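PDB 3WXB: nadb-ler3 from Gallus gallus, which catalyses the NAD(P)H-dependent reduction of carbonyl compounds, as a member of the short-chain dehydrogenase/reductase family. Local coordinates for residues A[132-135]-A[136-140]; A[149-152]-A[153-156]. All coordinates share one frame; numbering follows the deposited sequence.

Interaction 1: A[132-135]-A[136-140]; sequences DMSE and VYTTN
Residues 132-140 form about two and a half turns near the start of helix 130-160, a helix that lies between the NADPH pocket and the second subunit of this Rossmann-fold enzyme. Here Val136 N donates to Asp132 O at 3.1 Å, and Tyr137 N donates to Met133 O at 3.2 Å. At Glu135 O the grip may be double. Thr139 N donates to it at 3.1 Å, nearly straight, with an N-H...O angle of 164°. Thr139 OG1 is also 3.1 Å from Glu135 O, but its proton has another acceptor within reach. The hydroxyl gets there because OG1 sits beside its own backbone N (chi1 -58°), turned back along the helix.

Val136 covers another carbonyl. With CG1 anti to the backbone N (chi1 176°), CG2 lies beside that N and rests 3.2 Å from Asp132 O. Tyr137 lays only its CB over the preceding turn, 3.3 Å from Met133 O. Its ring swings away and stacks on Tyr137 of the second subunit.

The acidic ends also leave the turn. Asp132 is hydrogen-bonded to Thr129 and makes a salt bridge to Arg121, which Glu135 shares. The helix has a wider pi-type turn at 138-140. The arrangement is that of an SDR helix serving two surfaces, with Thr139 touching the bound NADPH at the cofactor pocket and other side chains at the dimer interface.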
loop_
_atom_site.group_PDB
_atom_site.type_symbol
_atom_site.label_atom_id
_atom_site.label_comp_id
_atom_site.label_asym_id
_atom_site.label_seq_id
_atom_site.Cartn_x
_atom_site.Cartn_y
_atom_site.Cartn_z
ATOM N N ASP A 132 2.602 4.358 14.241
ATOM C CA ASP A 132 2.350 5.344 13.176
ATOM C C ASP A 132 2.080 4.646 11.841
ATOM O O ASP A 132 1.098 4.979 11.174
ATOM C CB ASP A 132 3.456 6.385 13.073
ATOM C CG ASP A 132 3.509 7.286 14.317
ATOM O OD1 ASP A 132 2.446 7.864 14.659
ATOM O OD2 ASP A 132 4.576 7.334 15.000
ATOM N N MET A 133 2.859 3.618 11.512
ATOM C CA MET A 133 2.601 2.845 10.257
ATOM C C MET A 133 1.214 2.216 10.241
ATOM O O MET A 133 0.469 2.279 9.247
ATOM C CB MET A 133 3.639 1.769 10.014
ATOM C CG MET A 133 4.985 2.325 9.734
ATOM S SD MET A 133 5.265 2.865 8.016
ATOM C CE MET A 133 5.214 1.268 7.214
ATOM N N SER A 134 0.863 1.564 11.341
ATOM C CA SER A 134 -0.417 0.943 11.466
ATOM C C SER A 134 -1.622 1.909 11.507
ATOM O O SER A 134 -2.694 1.676 10.865
ATOM C CB SER A 134 -0.361 -0.020 12.678
ATOM O OG SER A 134 -1.519 -0.832 12.682
ATOM N N GLU A 135 -1.495 3.022 12.202
ATOM C CA GLU A 135 -2.618 3.943 12.263
ATOM C C GLU A 135 -2.931 4.647 10.919
ATOM O O GLU A 135 -4.101 4.889 10.588
ATOM C CB GLU A 135 -2.415 4.985 13.359
ATOM C CG GLU A 135 -2.617 4.300 14.773
ATOM C CD GLU A 135 -2.380 5.232 15.935
ATOM O OE1 GLU A 135 -1.910 6.355 15.728
ATOM O OE2 GLU A 135 -2.687 4.804 17.073
ATOM N N VAL A 136 -1.880 5.033 10.229
ATOM C CA VAL A 136 -1.999 5.778 8.958
ATOM C C VAL A 136 -2.564 4.812 7.922
ATOM O O VAL A 136 -3.448 5.166 7.140
ATOM C CB VAL A 136 -0.618 6.382 8.493
ATOM C CG1 VAL A 136 -0.740 7.099 7.087
ATOM C CG2 VAL A 136 -0.104 7.464 9.516
ATOM N N TYR A 137 -2.132 3.560 7.982
ATOM C CA TYR A 137 -2.727 2.497 7.149
ATOM C C TYR A 137 -4.209 2.229 7.412
ATOM O O TYR A 137 -5.044 2.081 6.469
ATOM C CB TYR A 137 -2.000 1.197 7.341
ATOM C CG TYR A 137 -2.293 0.135 6.296
ATOM C CD1 TYR A 137 -2.970 -1.056 6.634
ATOM C CD2 TYR A 137 -1.890 0.331 4.945
ATOM C CE1 TYR A 137 -3.234 -2.051 5.677
ATOM C CE2 TYR A 137 -2.120 -0.636 3.988
ATOM C CZ TYR A 137 -2.797 -1.808 4.341
ATOM O OH TYR A 137 -3.005 -2.741 3.386
ATOM N N THR A 138 -4.559 2.111 8.691
ATOM C CA THR A 138 -5.962 1.892 8.919
ATOM C C THR A 138 -6.864 3.047 8.464
ATOM O O THR A 138 -7.925 2.807 7.928
ATOM C CB THR A 138 -6.370 1.220 10.296
ATOM O OG1 THR A 138 -7.301 2.027 11.010
ATOM C CG2 THR A 138 -5.260 0.717 11.047
ATOM N N THR A 139 -6.444 4.277 8.665
ATOM C CA THR A 139 -7.213 5.449 8.209
ATOM C C THR A 139 -7.225 5.620 6.640
ATOM O O THR A 139 -8.270 5.925 6.027
ATOM C CB THR A 139 -6.586 6.742 8.751
ATOM O OG1 THR A 139 -6.548 6.678 10.192
ATOM C CG2 THR A 139 -7.377 7.978 8.331
ATOM N N ASN A 140 -6.054 5.459 6.036
ATOM C CA ASN A 140 -5.893 5.752 4.594
ATOM C C ASN A 140 -6.238 4.623 3.679
ATOM O O ASN A 140 -6.516 4.823 2.479
ATOM C CB ASN A 140 -4.459 6.252 4.318
ATOM C CG ASN A 140 -4.212 7.633 4.886
ATOM O OD1 ASN A 140 -5.105 8.235 5.532
ATOM N ND2 ASN A 140 -3.019 8.177 4.648
#

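Interaction 2: A[149-152]-A[153-156]; sequences QAFL and PMLK
Leu152 and Lys156 lie one helical turn apart, and their side chains cross at a slant. The lysine chain is fully extended beyond CG. It passes the leucine's two methyls, with Lys156 CE 3.4 Å from Leu152 CD1, a tight approach, and Lys156 CG 3.7 Å from Leu152 CD2. An alanine in place of Lys156 would probably leave both Leu152 methyls without their cover along this side of the helix.

A second pair, Phe151 and Met154, meets at an oblique angle. The methionine bends at chi3 (-97°) and brings CE back to 3.7 Å from Phe151 CD1. Its sulfur is 5.3 Å from the centroid of the Phe151 ring, 71° off the ring normal, a Met-aromatic contact. Leu155 CG comes to 3.6 Å from Phe151 O.

Pro153 has no N-H to give, and the helix kinks here. Leu152 CB presses against Pro153 CD at 3.4 Å. Regular bonding resumes with Leu155 N to Phe151 O at 2.9 Å, almost straight at 174°, and with Lys156 N to Leu152 O.

Gln149 NE2 bonds to Ile125 O and Glu128 O of the second subunit. Phe151 and Met154 pack on Val101 and Leu105 of helix 91-105. Leu152 and Leu155 touch Ile221, in the loop just before strand 222-227.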
loop_
_atom_site.group_PDB
_atom_site.type_symbol
_atom_site.label_atom_id
_atom_site.label_comp_id
_atom_site.label_asym_id
_atom_site.label_seq_id
_atom_site.Cartn_x
_atom_site.Cartn_y
_atom_site.Cartn_z
ATOM N N GLN A 149 -17.139 -1.603 1.333
ATOM C CA GLN A 149 -17.919 -2.813 1.637
ATOM C C GLN A 149 -19.292 -2.418 2.214
ATOM O O GLN A 149 -20.312 -2.989 1.836
ATOM C CB GLN A 149 -17.231 -3.714 2.656
ATOM C CG GLN A 149 -16.119 -4.586 2.133
ATOM C CD GLN A 149 -15.305 -5.205 3.294
ATOM O OE1 GLN A 149 -15.376 -4.739 4.417
ATOM N NE2 GLN A 149 -14.511 -6.225 2.990
ATOM N N ALA A 150 -19.308 -1.461 3.140
ATOM C CA ALA A 150 -20.549 -1.121 3.830
ATOM C C ALA A 150 -21.537 -0.381 2.896
ATOM O O ALA A 150 -22.764 -0.514 3.033
ATOM C CB ALA A 150 -20.244 -0.300 5.096
ATOM N N PHE A 151 -21.015 0.386 1.928
ATOM C CA PHE A 151 -21.885 1.067 1.004
ATOM C C PHE A 151 -22.181 0.226 -0.271
ATOM O O PHE A 151 -22.995 0.627 -1.120
ATOM C CB PHE A 151 -21.369 2.499 0.725
ATOM C CG PHE A 151 -21.633 3.425 1.851
ATOM C CD1 PHE A 151 -22.907 3.996 2.022
ATOM C CD2 PHE A 151 -20.669 3.655 2.828
ATOM C CE1 PHE A 151 -23.173 4.851 3.107
ATOM C CE2 PHE A 151 -20.919 4.471 3.907
ATOM C CZ PHE A 151 -22.171 5.063 4.070
ATOM N N LEU A 152 -21.542 -0.936 -0.392
ATOM C CA LEU A 152 -21.705 -1.765 -1.603
ATOM C C LEU A 152 -23.191 -2.025 -2.007
ATOM O O LEU A 152 -23.518 -1.963 -3.197
ATOM C CB LEU A 152 -20.997 -3.105 -1.469
ATOM C CG LEU A 152 -20.253 -3.694 -2.711
ATOM C CD1 LEU A 152 -20.330 -5.182 -2.800
ATOM C CD2 LEU A 152 -20.581 -3.094 -4.057
ATOM N N PRO A 153 -24.068 -2.348 -1.026
ATOM C CA PRO A 153 -25.464 -2.634 -1.371
ATOM C C PRO A 153 -26.085 -1.447 -2.072
ATOM O O PRO A 153 -26.791 -1.635 -3.057
ATOM C CB PRO A 153 -26.129 -2.839 0.014
ATOM C CG PRO A 153 -25.018 -3.539 0.812
ATOM C CD PRO A 153 -23.792 -2.676 0.392
ATOM N N MET A 154 -25.811 -0.247 -1.575
ATOM C CA MET A 154 -26.374 0.970 -2.135
ATOM C C MET A 154 -25.760 1.437 -3.456
ATOM O O MET A 154 -26.476 1.958 -4.321
ATOM C CB MET A 154 -26.303 2.097 -1.131
ATOM C CG MET A 154 -27.265 1.873 0.071
ATOM S SD MET A 154 -26.775 2.942 1.422
ATOM C CE MET A 154 -25.807 1.762 2.335
ATOM N N LEU A 155 -24.450 1.252 -3.594
ATOM C CA LEU A 155 -23.766 1.408 -4.891
ATOM C C LEU A 155 -24.340 0.463 -5.979
ATOM O O LEU A 155 -24.547 0.868 -7.131
ATOM C CB LEU A 155 -22.280 1.125 -4.695
ATOM C CG LEU A 155 -21.595 2.278 -3.940
ATOM C CD1 LEU A 155 -20.219 1.891 -3.301
ATOM C CD2 LEU A 155 -21.456 3.506 -4.860
ATOM N N LYS A 156 -24.554 -0.787 -5.601
ATOM C CA LYS A 156 -25.100 -1.788 -6.489
ATOM C C LYS A 156 -26.522 -1.456 -6.869
ATOM O O LYS A 156 -26.938 -1.764 -7.980
ATOM C CB LYS A 156 -25.147 -3.131 -5.806
ATOM C CG LYS A 156 -23.826 -3.880 -5.753
ATOM C CD LYS A 156 -24.138 -5.253 -5.099
ATOM C CE LYS A 156 -22.877 -6.039 -4.877
ATOM N NZ LYS A 156 -23.263 -7.325 -4.218
#

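Overall arrangement
Both contacts lie on helix 130-160, which follows strand 112-115 and precedes strand 173-177 in the parallel sheet. Interaction 1 comes first along the chain, and interaction 2 follows nearer the C-terminal end of the helix. Their centres are 24 Å apart, and their nearest atoms about 11 Å, so they do not touch. Residues 132-140 reach the bound NADPH through Thr139. In residues 149-156 the side chain of Phe151 is about 12 Å from the cofactor. Both contacts also touch the second subunit. One long helix therefore joins the cofactor pocket, the packing against helix 91-105 and the dimer interface.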